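Side-chain contacts in Bd3459 (Bdellovibrio bacteriovorus, PDB 5CEC), which acts as a predatory endopeptidase of the peptidase S13 family, probably cutting peptidoglycan peptides, and is bound by the ankyrin-repeat immunity protein Bd3460: residues L244-N249 / N253-N258; G158-K163 / S290-G295; L78-R83 / A238-I243; S72-T77 / T355-S360; K312-L317 / Y326-V331. The protein carries 1 engineered substitution. One frame throughout, in Å; residues are numbered along the deposited sequence.

Contact 1 of 5, residues L244-N249 / N253-N258; sequences LKRMNN and NYIADN. With SO4 (sulfate ion), chain D.
Met-247 leaves its helix on a straight stem, CG anti to the backbone N (chi1 176°) and chi2 likewise extended, which carries SD across to Ala-256; Ile-255 is turned so that its CG2 branch lies anti to its own backbone N and faces that stem. Both belong to a buried pair of helices, 240-250 and 253-262, whose short segments approach to 9.1 Å between axes at 125°. The probable SxN motif of penicillin-binding enzymes spans this junction, Ser-251 in the link and Asn-253 at the start of the second helix, where its OD1 bonds Lys-73. Ile-255 lies obliquely against the methionine, CG2 touching Met-247 CB at 3.9 Å and CD1 passing near the same carbon. Beyond them the sulfur rests on backbone and methyl alike: Met-247 SD is 3.5 Å from Ala-256 CA and 3.6 Å from Ala-256 CB. The bend at chi3 then turns CE toward Thr-77 of helix 72-84. Arg-246 adds little apolar contact. Its NE is salt-bridged to Glu-152, while a sulfate, probably from the crystallisation liquor, sits in plane at the guanidinium edge. Arg-246 NH2 donates to sulfate O3 at 2.9 Å and NH1 almost straight (178°) to sulfate O2 at 3.0 Å.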
# COMPACT_ATOMS: atom_id res chain seq x y z
N LEU A 244 2.82 8.15 8.38
CA LEU A 244 3.62 6.99 7.96
C LEU A 244 2.78 5.71 7.88
O LEU A 244 2.89 4.96 6.91
CB LEU A 244 4.82 6.78 8.90
CG LEU A 244 5.84 7.91 8.85
CD1 LEU A 244 6.79 7.78 10.03
CD2 LEU A 244 6.64 7.95 7.57
N LYS A 245 1.92 5.50 8.88
CA LYS A 245 1.02 4.35 8.85
C LYS A 245 0.15 4.37 7.58
O LYS A 245 0.02 3.34 6.90
CB LYS A 245 0.12 4.33 10.09
CG LYS A 245 -0.78 3.12 10.22
CD LYS A 245 -0.09 1.90 10.73
CE LYS A 245 -1.02 0.69 10.68
NZ LYS A 245 -0.44 -0.54 11.29
N ARG A 246 -0.44 5.53 7.28
CA ARG A 246 -1.26 5.64 6.06
C ARG A 246 -0.40 5.32 4.83
O ARG A 246 -0.80 4.53 3.97
CB ARG A 246 -1.85 7.02 5.96
CG ARG A 246 -2.77 7.23 4.77
CD ARG A 246 -3.97 6.30 4.77
NE ARG A 246 -5.01 6.78 3.88
CZ ARG A 246 -6.04 6.05 3.47
NH1 ARG A 246 -6.15 4.75 3.73
NH2 ARG A 246 -6.96 6.64 2.74
N MET A 247 0.80 5.92 4.78
CA MET A 247 1.69 5.69 3.63
C MET A 247 2.01 4.22 3.44
O MET A 247 1.99 3.70 2.31
CB MET A 247 2.97 6.48 3.86
CG MET A 247 4.01 6.25 2.78
SD MET A 247 5.59 7.08 3.13
CE MET A 247 6.24 6.08 4.43
N ASN A 248 2.38 3.56 4.53
CA ASN A 248 2.82 2.17 4.47
C ASN A 248 1.66 1.17 4.38
O ASN A 248 1.88 0.02 4.02
CB ASN A 248 3.76 1.85 5.62
CG ASN A 248 5.10 2.53 5.45
OD1 ASN A 248 5.58 2.67 4.31
ND2 ASN A 248 5.69 2.97 6.56
N ASN A 249 0.43 1.61 4.67
CA ASN A 249 -0.74 0.76 4.43
C ASN A 249 -1.06 0.76 2.92
O ASN A 249 -1.26 -0.32 2.33
CB ASN A 249 -1.99 1.28 5.17
CG ASN A 249 -2.09 0.83 6.61
OD1 ASN A 249 -1.34 0.00 7.09
ND2 ASN A 249 -3.06 1.41 7.32
N ASN A 253 2.89 6.65 -2.90
CA ASN A 253 4.06 7.29 -3.50
C ASN A 253 4.13 8.79 -3.19
O ASN A 253 5.23 9.32 -3.00
CB ASN A 253 4.07 7.09 -5.00
CG ASN A 253 4.34 5.67 -5.39
OD1 ASN A 253 4.65 4.80 -4.59
ND2 ASN A 253 4.20 5.43 -6.68
N TYR A 254 2.98 9.45 -3.20
CA TYR A 254 2.95 10.89 -2.96
C TYR A 254 3.52 11.25 -1.61
O TYR A 254 4.37 12.18 -1.48
CB TYR A 254 1.51 11.48 -3.11
CG TYR A 254 1.43 12.94 -2.79
CD1 TYR A 254 1.64 13.92 -3.75
CD2 TYR A 254 1.17 13.38 -1.48
CE1 TYR A 254 1.59 15.26 -3.45
CE2 TYR A 254 1.11 14.73 -1.19
CZ TYR A 254 1.32 15.68 -2.16
OH TYR A 254 1.30 17.00 -1.86
N ILE A 255 3.06 10.52 -0.59
CA ILE A 255 3.56 10.81 0.76
C ILE A 255 5.07 10.53 0.83
O ILE A 255 5.84 11.32 1.37
CB ILE A 255 2.82 10.02 1.86
CG1 ILE A 255 1.31 10.31 1.84
CG2 ILE A 255 3.37 10.32 3.24
CD1 ILE A 255 0.49 9.41 2.75
N ALA A 256 5.47 9.38 0.30
CA ALA A 256 6.87 8.96 0.43
C ALA A 256 7.79 9.94 -0.30
O ALA A 256 8.86 10.31 0.22
CB ALA A 256 7.05 7.56 -0.12
N ASP A 257 7.43 10.30 -1.53
CA ASP A 257 8.29 11.17 -2.33
C ASP A 257 8.38 12.56 -1.70
O ASP A 257 9.45 13.15 -1.66
CB ASP A 257 7.83 11.22 -3.79
CG ASP A 257 8.10 9.94 -4.52
OD1 ASP A 257 9.17 9.33 -4.28
OD2 ASP A 257 7.29 9.56 -5.38
N ASN A 258 7.27 13.05 -1.15
CA ASN A 258 7.31 14.35 -0.53
C ASN A 258 8.08 14.37 0.78
O ASN A 258 8.74 15.34 1.06
CB ASN A 258 5.90 14.95 -0.40
CG ASN A 258 5.47 15.61 -1.69
OD1 ASN A 258 5.91 16.72 -1.98
ND2 ASN A 258 4.72 14.88 -2.52
S SO4 D . -9.45 3.94 1.95
O1 SO4 D . -10.75 3.23 1.91
O2 SO4 D . -8.47 3.16 2.74
O3 SO4 D . -9.57 5.33 2.46
O4 SO4 D . -8.92 3.97 0.56

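Contact 2 of 5, residues G158-K163 / S290-G295; sequences GGTTPK and SGNNEG
Asn-292 faces Gly-159 closely yet is joined to the opposite loop mainly through water. Its ND2 lies 3.4 Å from Gly-159 O, but the angle is too poor for a hydrogen bond; that carbonyl accepts instead from Asn-253 ND2. The amide nitrogen donates to two waters. Water 1 accepts from Asn-292 ND2 at 2.8 Å and donates in turn to Gly-158 O, whereas water 2 accepts from Asn-292 ND2 at 3.1 Å and from Thr-161 N at 3.0 Å. One amide group thus reaches carbonyl and N-H groups three residues apart. It is set there by an uncommon first torsion, CG between the backbone N and the carbonyl carbon (chi1 67°), which sends the amide toward residues 158-161. Both segments are irregular loops at the surface, beside what is probably the active-site cleft of a penicillin-binding fold: Ser-290 O accepts from Lys-73 NZ, the lysine of the likely SxxK motif. Thr-161 OG1 is bonded to Asp-257, which fastens the other loop to helix 253-262. Past Asn-292 the chain folds into an Asx turn, Asn-293 OD1 accepting from Gly-295 N at 2.8 Å, with the donor well above the carbonyl plane. At the far rim Lys-163 and Glu-294 approach without a salt bridge. The lysine makes a cation-pi contact with Trp-261, the glutamate bonds Asn-288 through OE1, and Lys-163 NZ remains 6.1 Å from Glu-294 OE2.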
# COMPACT_ATOMS: atom_id res chain seq x y z
N GLY A 158 -0.14 5.15 -6.55
CA GLY A 158 0.82 4.33 -7.30
C GLY A 158 1.50 5.03 -8.45
O GLY A 158 2.23 4.39 -9.22
N GLY A 159 1.26 6.33 -8.60
CA GLY A 159 1.73 7.08 -9.75
C GLY A 159 3.06 7.74 -9.54
O GLY A 159 3.70 7.61 -8.49
N THR A 160 3.49 8.46 -10.58
CA THR A 160 4.72 9.24 -10.52
C THR A 160 4.34 10.54 -9.83
O THR A 160 3.54 11.30 -10.34
CB THR A 160 5.27 9.51 -11.93
OG1 THR A 160 5.65 8.26 -12.51
CG2 THR A 160 6.48 10.43 -11.85
N THR A 161 4.93 10.79 -8.68
CA THR A 161 4.63 11.98 -7.90
C THR A 161 5.14 13.20 -8.67
O THR A 161 6.31 13.24 -9.07
CB THR A 161 5.31 11.90 -6.53
OG1 THR A 161 4.90 10.67 -5.90
CG2 THR A 161 4.99 13.07 -5.67
N PRO A 162 4.28 14.22 -8.84
CA PRO A 162 4.75 15.39 -9.54
C PRO A 162 5.94 16.00 -8.82
O PRO A 162 5.92 16.17 -7.61
CB PRO A 162 3.54 16.32 -9.54
CG PRO A 162 2.38 15.43 -9.40
CD PRO A 162 2.84 14.30 -8.55
N LYS A 163 6.99 16.27 -9.58
CA LYS A 163 8.20 16.88 -9.07
C LYS A 163 8.31 18.26 -9.73
O LYS A 163 8.58 18.37 -10.92
CB LYS A 163 9.40 15.98 -9.37
CG LYS A 163 10.70 16.47 -8.75
CD LYS A 163 11.77 15.38 -8.77
CE LYS A 163 13.11 15.88 -8.24
NZ LYS A 163 12.98 16.69 -6.99
N SER A 290 9.89 6.74 -2.81
CA SER A 290 8.83 5.77 -3.02
C SER A 290 9.26 4.41 -3.52
O SER A 290 8.55 3.42 -3.28
CB SER A 290 7.78 6.35 -3.97
OG SER A 290 8.37 6.60 -5.21
N GLY A 291 10.35 4.37 -4.30
CA GLY A 291 10.79 3.13 -4.94
C GLY A 291 10.43 2.90 -6.39
O GLY A 291 10.89 1.92 -7.01
N ASN A 292 9.65 3.79 -6.96
CA ASN A 292 9.18 3.50 -8.32
C ASN A 292 10.23 3.99 -9.34
O ASN A 292 11.27 4.54 -9.00
CB ASN A 292 7.79 4.05 -8.57
CG ASN A 292 7.76 5.54 -8.57
OD1 ASN A 292 8.76 6.17 -8.28
ND2 ASN A 292 6.66 6.11 -8.98
N ASN A 293 9.98 3.70 -10.59
CA ASN A 293 10.91 4.00 -11.65
C ASN A 293 11.04 5.49 -11.91
O ASN A 293 10.06 6.13 -12.26
CB ASN A 293 10.45 3.30 -12.91
CG ASN A 293 11.48 3.31 -14.01
OD1 ASN A 293 12.58 3.86 -13.88
ND2 ASN A 293 11.12 2.71 -15.13
N GLU A 294 12.26 5.99 -11.76
CA GLU A 294 12.61 7.40 -11.95
C GLU A 294 13.04 7.64 -13.42
O GLU A 294 13.15 8.78 -13.84
CB GLU A 294 13.70 7.76 -10.92
CG GLU A 294 13.92 9.24 -10.61
CD GLU A 294 12.82 9.93 -9.80
OE1 GLU A 294 11.87 9.30 -9.29
OE2 GLU A 294 12.91 11.17 -9.66
N GLY A 295 13.24 6.57 -14.21
CA GLY A 295 13.63 6.68 -15.63
C GLY A 295 12.55 6.14 -16.56
O GLY A 295 11.37 6.27 -16.27
O HOH W 1 4.75 4.43 -10.17
O HOH W 2 7.21 9.00 -7.99

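Contact 3 of 5, residues L78-R83 / A238-I243; sequences LWAVDR and APLKTI
Pro-239 O accepts from Ile-243 N at 3.3 Å and more weakly from Thr-242 N, an anchorage for the helix start from which Leu-240 reaches over to Ala-80. Pro-239 holds the N-cap position of helix 240-250, and its partner is helix 72-84, the helix at whose start the probable SxxK motif of the penicillin-binding fold lies. The meeting is a narrow one, a single leucine branch laid on the backbone of the other helix. Leu-240 has CG anti to the backbone N (chi1 180°), which stretches the side chain straight out from its helix, and chi2 of 66° then puts CD2 foremost. That methyl settles where the small side chain of Ala-80 leaves the main chain accessible: Leu-240 CD2 is 3.6 Å from Ala-80 O and 4.0 Å from Ala-80 CB. Leu-240 brings only a methyl to the carbonyl, so these are van der Waals contacts. The backbones of Leu-240 and Lys-241 are also hydrogen-bonded to Tyr-88 and Pro-86, just after helix 72-84. On another side of that helix Trp-79 stacks on Tyr-272 and meets Phe-269 edge-to-face, both in helix 265-277. Val-81 plays a smaller part. Its side chain is turned to the flank and bears on Leu-317 of helix 307-322, while its backbone comes nearer the leucine, Val-81 N lying 4.2 Å from Leu-240 CD2.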
# COMPACT_ATOMS: atom_id res chain seq x y z
N LEU A 78 12.23 5.35 8.21
CA LEU A 78 13.33 5.48 9.19
C LEU A 78 13.89 6.90 9.15
O LEU A 78 14.10 7.53 10.20
CB LEU A 78 14.43 4.49 8.86
CG LEU A 78 15.72 4.67 9.64
CD1 LEU A 78 15.51 4.54 11.15
CD2 LEU A 78 16.79 3.70 9.19
N TRP A 79 14.18 7.41 7.94
CA TRP A 79 14.78 8.74 7.81
C TRP A 79 13.87 9.78 8.48
O TRP A 79 14.35 10.61 9.27
CB TRP A 79 15.02 9.09 6.34
CG TRP A 79 15.82 10.29 6.09
CD1 TRP A 79 16.70 10.91 6.97
CD2 TRP A 79 15.94 10.99 4.86
NE1 TRP A 79 17.32 11.96 6.35
CE2 TRP A 79 16.87 12.03 5.06
CE3 TRP A 79 15.33 10.86 3.61
CZ2 TRP A 79 17.22 12.89 4.06
CZ3 TRP A 79 15.68 11.75 2.63
CH2 TRP A 79 16.59 12.75 2.87
N ALA A 80 12.57 9.73 8.18
CA ALA A 80 11.63 10.70 8.74
C ALA A 80 11.53 10.55 10.28
O ALA A 80 11.44 11.55 11.00
CB ALA A 80 10.28 10.57 8.07
N VAL A 81 11.43 9.31 10.77
CA VAL A 81 11.36 9.08 12.23
C VAL A 81 12.58 9.65 12.92
O VAL A 81 12.47 10.30 13.96
CB VAL A 81 11.16 7.58 12.55
CG1 VAL A 81 11.42 7.25 14.02
CG2 VAL A 81 9.77 7.14 12.12
N ASP A 82 13.75 9.43 12.34
CA ASP A 82 15.01 9.96 12.93
C ASP A 82 15.10 11.49 12.83
O ASP A 82 15.54 12.14 13.78
CB ASP A 82 16.23 9.31 12.25
CG ASP A 82 16.63 8.00 12.89
OD1 ASP A 82 16.03 7.58 13.92
OD2 ASP A 82 17.60 7.41 12.36
N ARG A 83 14.72 12.07 11.71
CA ARG A 83 14.87 13.50 11.52
C ARG A 83 13.79 14.31 12.24
O ARG A 83 14.07 15.42 12.72
CB ARG A 83 14.81 13.86 10.04
CG ARG A 83 16.11 13.71 9.32
CD ARG A 83 17.01 14.93 9.59
NE ARG A 83 16.44 16.16 9.02
CZ ARG A 83 16.47 16.52 7.74
NH1 ARG A 83 17.14 15.80 6.84
NH2 ARG A 83 15.84 17.62 7.35
N ALA A 238 -2.11 15.29 11.82
CA ALA A 238 -1.91 14.08 12.62
C ALA A 238 -0.41 13.88 12.85
O ALA A 238 0.43 14.35 12.05
CB ALA A 238 -2.54 12.86 11.91
N PRO A 239 -0.05 13.16 13.91
CA PRO A 239 1.38 12.95 14.12
C PRO A 239 2.01 12.17 12.97
O PRO A 239 1.34 11.39 12.27
CB PRO A 239 1.45 12.17 15.43
CG PRO A 239 0.08 11.69 15.72
CD PRO A 239 -0.89 12.53 14.95
N LEU A 240 3.32 12.34 12.83
CA LEU A 240 4.05 11.67 11.76
C LEU A 240 3.82 10.16 11.72
O LEU A 240 3.67 9.60 10.64
CB LEU A 240 5.55 11.97 11.87
CG LEU A 240 6.43 11.33 10.81
CD1 LEU A 240 6.16 11.87 9.43
CD2 LEU A 240 7.89 11.44 11.18
N LYS A 241 3.75 9.52 12.89
CA LYS A 241 3.51 8.07 12.91
C LYS A 241 2.24 7.71 12.12
O LYS A 241 2.20 6.67 11.47
CB LYS A 241 3.46 7.53 14.35
CG LYS A 241 2.31 8.09 15.18
CD LYS A 241 2.23 7.66 16.63
CE LYS A 241 1.02 8.32 17.25
NZ LYS A 241 0.66 7.80 18.58
N THR A 242 1.19 8.52 12.26
CA THR A 242 -0.08 8.30 11.57
C THR A 242 0.07 8.47 10.04
O THR A 242 -0.48 7.71 9.24
CB THR A 242 -1.16 9.23 12.12
OG1 THR A 242 -1.25 9.02 13.53
CG2 THR A 242 -2.50 9.05 11.43
N ILE A 243 0.75 9.53 9.67
CA ILE A 243 1.04 9.79 8.24
C ILE A 243 1.82 8.61 7.64
O ILE A 243 1.52 8.13 6.53
CB ILE A 243 1.81 11.12 8.07
CG1 ILE A 243 0.90 12.29 8.51
CG2 ILE A 243 2.31 11.28 6.61
CD1 ILE A 243 1.65 13.59 8.62

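Contact 4 of 5, residues S72-T77 / T355-S360; sequences SKVVTT and TAKTGS. With SO4 (sulfate ion), chain C.
Segment 72-77, on helix 72-84, runs past strand segment 355-360 with Val-74 and Lys-357 as the nearest pair, their CA atoms 7.3 Å apart. Packing here is tight, since Val-74 CG2 stands only 3.5 Å from Lys-357 CB, closer than carbons usually come. The valine and the lysine stem lie alongside each other, pointing opposite ways. Lys-357 starts with CG anti to the backbone N (chi1 179°) and then bends at chi2, so that its aliphatic stem lies against helix 72-84 and CE comes 4.0 Å from Lys-73 CD. A second bend, at chi4, curls the ammonium back to its own strand, where Lys-357 NZ donates to Thr-358 O at 2.8 Å. In a penicillin-binding fold this pairing is consistent with the SxxK lysine, Lys-73, lying beside the K(T/S)G strand, with Lys-357, Thr-358 and Gly-359 forming the latter. Lys-73 NZ is hydrogen-bonded to Ser-70 OG, the probable serine of the same motif. A sulfate, probably from the crystallisation liquor, occupies the place between these motifs, and Ser-70 and Ser-251 also bond it. Thr-358 OG1 donates to sulfate O4 over 2.5 Å, a separation so short that its exact value is doubtful, and Ser-360 OG donates to sulfate O2 at 2.8 Å. Lys-357 NZ lies 3.1 Å from sulfate O4. Back on the helix, Thr-77 bonds Lys-73 O twice, its backbone N from one face of the carbonyl plane and its hydroxyl from the other, with Thr-77 OG1 to Lys-73 O at 2.7 Å.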
# COMPACT_ATOMS: atom_id res chain seq x y z
N SER A 72 11.35 0.43 -0.30
CA SER A 72 12.01 1.72 -0.15
C SER A 72 11.33 2.62 0.88
O SER A 72 11.97 3.43 1.55
CB SER A 72 12.00 2.50 -1.47
OG SER A 72 12.78 1.90 -2.46
N LYS A 73 10.00 2.53 0.95
CA LYS A 73 9.24 3.40 1.88
C LYS A 73 9.58 3.15 3.34
O LYS A 73 9.42 4.05 4.15
CB LYS A 73 7.74 3.31 1.60
CG LYS A 73 7.34 3.73 0.20
CD LYS A 73 5.84 3.77 0.02
CE LYS A 73 5.43 4.36 -1.31
NZ LYS A 73 5.74 3.48 -2.45
N VAL A 74 10.06 1.95 3.66
CA VAL A 74 10.49 1.70 5.03
C VAL A 74 11.78 2.48 5.35
O VAL A 74 11.98 2.95 6.46
CB VAL A 74 10.67 0.21 5.32
CG1 VAL A 74 11.07 0.00 6.77
CG2 VAL A 74 9.40 -0.58 5.04
N VAL A 75 12.64 2.64 4.35
CA VAL A 75 13.86 3.44 4.51
C VAL A 75 13.49 4.91 4.69
O VAL A 75 13.99 5.60 5.60
CB VAL A 75 14.81 3.26 3.32
CG1 VAL A 75 16.12 3.97 3.59
CG2 VAL A 75 15.13 1.76 3.10
N THR A 76 12.57 5.38 3.87
CA THR A 76 12.06 6.78 4.03
C THR A 76 11.42 6.97 5.43
O THR A 76 11.59 8.03 6.02
CB THR A 76 11.09 7.08 2.89
OG1 THR A 76 11.78 6.85 1.65
CG2 THR A 76 10.58 8.50 2.95
N THR A 77 10.70 5.95 5.89
CA THR A 77 10.07 5.95 7.23
C THR A 77 11.15 6.13 8.29
O THR A 77 11.01 6.97 9.17
CB THR A 77 9.29 4.66 7.43
OG1 THR A 77 8.21 4.63 6.49
CG2 THR A 77 8.70 4.55 8.76
N THR A 355 4.32 -7.88 10.54
CA THR A 355 4.24 -6.45 10.26
C THR A 355 5.12 -6.26 9.05
O THR A 355 6.31 -6.56 9.13
CB THR A 355 4.73 -5.60 11.44
OG1 THR A 355 4.03 -6.00 12.63
CG2 THR A 355 4.53 -4.15 11.22
N ALA A 356 4.60 -5.77 7.93
CA ALA A 356 5.38 -5.85 6.68
C ALA A 356 4.97 -4.80 5.66
O ALA A 356 3.83 -4.31 5.67
CB ALA A 356 5.27 -7.23 6.06
N LYS A 357 5.92 -4.50 4.78
CA LYS A 357 5.74 -3.61 3.66
C LYS A 357 6.04 -4.40 2.39
O LYS A 357 7.03 -5.08 2.29
CB LYS A 357 6.72 -2.42 3.75
CG LYS A 357 6.62 -1.42 2.59
CD LYS A 357 5.37 -0.54 2.70
CE LYS A 357 5.04 0.13 1.37
NZ LYS A 357 4.42 -0.82 0.40
N THR A 358 5.16 -4.27 1.41
CA THR A 358 5.26 -4.86 0.09
C THR A 358 5.98 -3.96 -0.92
O THR A 358 6.07 -2.74 -0.75
CB THR A 358 3.84 -5.13 -0.42
OG1 THR A 358 3.09 -3.93 -0.31
CG2 THR A 358 3.14 -6.24 0.36
N GLY A 359 6.39 -4.57 -2.03
CA GLY A 359 6.85 -3.81 -3.19
C GLY A 359 6.70 -4.59 -4.46
O GLY A 359 6.77 -5.81 -4.46
N SER A 360 6.40 -3.86 -5.53
CA SER A 360 6.20 -4.41 -6.86
C SER A 360 6.70 -3.42 -7.92
O SER A 360 6.19 -2.30 -7.98
CB SER A 360 4.71 -4.66 -7.10
OG SER A 360 4.07 -5.27 -6.01
S SO4 C . 2.99 -2.09 -3.53
O1 SO4 C . 1.55 -2.02 -3.90
O2 SO4 C . 3.68 -3.25 -4.13
O3 SO4 C . 3.63 -0.74 -3.89
O4 SO4 C . 3.11 -2.15 -2.06

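Contact 5 of 5, residues K312-L317 / Y326-V331; sequences KVLYSL and YDLSDV
Helix 307-322 of the probable penicillin-binding fold and the chain that turns back from it toward edge strand 333-334 are joined by an apolar cluster in which Leu-317 meets Leu-328. At 328-330 the returning chain takes helical backbone angles and is tied by i to i+3 bonds, which lets the end of Leu-328 and the side chain of Val-331 reach the helix. Leu-317, CG anti to the backbone N (chi1 178°), extends straight from its helix, while Leu-328 takes the other common setting, CG anti to the carbonyl carbon, and leads with CD2. The two meet at a slant: Leu-328 CD2 touches Leu-317 CD2 at 3.7 Å and is equally close to the branch carbon CG. Val-331 comes in beside them, its CG2 4.3 Å from Leu-317 CD2, and Leu-314, one turn earlier on the helix, reaches Leu-328 through CD2 to CD1 at 4.4 Å. Leu-317 also bears on Val-74 and Thr-77, which ties this cluster to helix 72-84. Leu-321, further along helix 307-322, adds to it by touching both Leu-328 and Val-331. The bend has its own fastening. Asp-330 N bonds Asp-327 O at 2.9 Å, and the side chain of Asp-330 accepts from the backbone of Asp-327: Asp-327 N donates nearly straight (172°) to Asp-330 OD2 at 2.8 Å, arriving on the anti side of the carboxylate, 17° out of its plane.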
# COMPACT_ATOMS: atom_id res chain seq x y z
N LYS A 312 19.14 -3.96 8.61
CA LYS A 312 19.67 -2.87 9.42
C LYS A 312 18.69 -1.72 9.59
O LYS A 312 18.51 -1.16 10.66
CB LYS A 312 20.98 -2.34 8.88
CG LYS A 312 22.14 -3.33 8.91
CD LYS A 312 23.38 -2.76 8.24
CE LYS A 312 24.05 -1.68 9.09
NZ LYS A 312 24.75 -2.21 10.30
N VAL A 313 17.97 -1.44 8.50
CA VAL A 313 16.93 -0.42 8.54
C VAL A 313 15.83 -0.82 9.52
O VAL A 313 15.38 0.03 10.32
CB VAL A 313 16.38 -0.16 7.12
CG1 VAL A 313 15.05 0.59 7.14
CG2 VAL A 313 17.42 0.60 6.30
N LEU A 314 15.39 -2.07 9.46
CA LEU A 314 14.36 -2.54 10.41
C LEU A 314 14.84 -2.43 11.87
O LEU A 314 14.09 -1.95 12.74
CB LEU A 314 13.93 -3.96 10.09
CG LEU A 314 13.08 -4.04 8.79
CD1 LEU A 314 13.12 -5.46 8.25
CD2 LEU A 314 11.66 -3.55 8.98
N TYR A 315 16.07 -2.88 12.13
CA TYR A 315 16.63 -2.80 13.48
C TYR A 315 16.64 -1.37 13.99
O TYR A 315 16.19 -1.08 15.13
CB TYR A 315 18.06 -3.33 13.48
CG TYR A 315 18.70 -3.20 14.81
CD1 TYR A 315 19.34 -2.03 15.19
CD2 TYR A 315 18.65 -4.25 15.72
CE1 TYR A 315 19.93 -1.91 16.42
CE2 TYR A 315 19.21 -4.14 16.97
CZ TYR A 315 19.87 -2.96 17.34
OH TYR A 315 20.44 -2.81 18.55
N SER A 316 17.10 -0.46 13.15
CA SER A 316 17.20 0.96 13.51
C SER A 316 15.85 1.63 13.67
O SER A 316 15.67 2.46 14.57
CB SER A 316 18.08 1.71 12.50
OG SER A 316 19.42 1.25 12.54
N LEU A 317 14.88 1.31 12.80
CA LEU A 317 13.56 1.85 12.91
C LEU A 317 12.90 1.39 14.20
O LEU A 317 12.27 2.19 14.92
CB LEU A 317 12.73 1.44 11.68
CG LEU A 317 11.27 1.91 11.68
CD1 LEU A 317 11.14 3.42 11.81
CD2 LEU A 317 10.62 1.45 10.39
N TYR A 326 6.80 3.00 20.93
CA TYR A 326 6.09 2.53 19.77
C TYR A 326 6.70 1.24 19.22
O TYR A 326 7.82 0.88 19.56
CB TYR A 326 6.05 3.57 18.66
CG TYR A 326 5.33 4.84 19.05
CD1 TYR A 326 4.01 4.79 19.48
CD2 TYR A 326 5.92 6.09 18.91
CE1 TYR A 326 3.32 5.93 19.81
CE2 TYR A 326 5.23 7.25 19.21
CZ TYR A 326 3.93 7.16 19.68
OH TYR A 326 3.16 8.27 19.99
N ASP A 327 5.92 0.57 18.37
CA ASP A 327 6.29 -0.69 17.72
C ASP A 327 6.27 -0.47 16.19
O ASP A 327 5.74 0.56 15.68
CB ASP A 327 5.21 -1.80 18.00
CG ASP A 327 5.08 -2.18 19.47
OD1 ASP A 327 6.03 -2.03 20.24
OD2 ASP A 327 4.01 -2.69 19.83
N LEU A 328 6.82 -1.42 15.43
CA LEU A 328 6.76 -1.31 13.97
C LEU A 328 5.30 -1.19 13.49
O LEU A 328 5.03 -0.48 12.51
CB LEU A 328 7.47 -2.48 13.30
CG LEU A 328 9.01 -2.49 13.37
CD1 LEU A 328 9.58 -3.76 12.81
CD2 LEU A 328 9.60 -1.28 12.65
N SER A 329 4.36 -1.82 14.21
CA SER A 329 2.93 -1.74 13.85
C SER A 329 2.31 -0.33 13.99
O SER A 329 1.20 -0.12 13.54
CB SER A 329 2.12 -2.71 14.68
OG SER A 329 2.21 -2.35 16.05
N ASP A 330 3.03 0.60 14.62
CA ASP A 330 2.59 1.98 14.64
C ASP A 330 2.88 2.75 13.36
O ASP A 330 2.35 3.82 13.16
CB ASP A 330 3.12 2.70 15.88
CG ASP A 330 2.57 2.09 17.15
OD1 ASP A 330 1.34 2.03 17.28
OD2 ASP A 330 3.36 1.67 18.00
N VAL A 331 3.73 2.20 12.50
CA VAL A 331 4.06 2.85 11.24
C VAL A 331 4.01 1.95 10.00
O VAL A 331 4.13 2.46 8.90
CB VAL A 331 5.44 3.55 11.29
CG1 VAL A 331 5.47 4.61 12.40
CG2 VAL A 331 6.58 2.56 11.43

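Helix 72-84 links most of the set: contacts 3 and 4 both use it, with centres 14 Å apart, and contacts 1 and 5 pack on it through Met-247 and Leu-317. The probable active site lies where contacts 1, 2 and 4 converge on Lys-73, whose NZ is 2.7 Å from Asn-253 OD1 of contact 1 and 2.9 Å from Ser-290 O of contact 2; the sulfate of contact 4 marks the same place. Contacts 1 and 3 share helix 240-250. Contact 5 is the farthest from contact 2, about 24 Å between centres, yet it reaches contact 1 where Asn-248 ND2 meets Val-331 O, and contact 3 where Lys-241 NZ meets Tyr-326 OH.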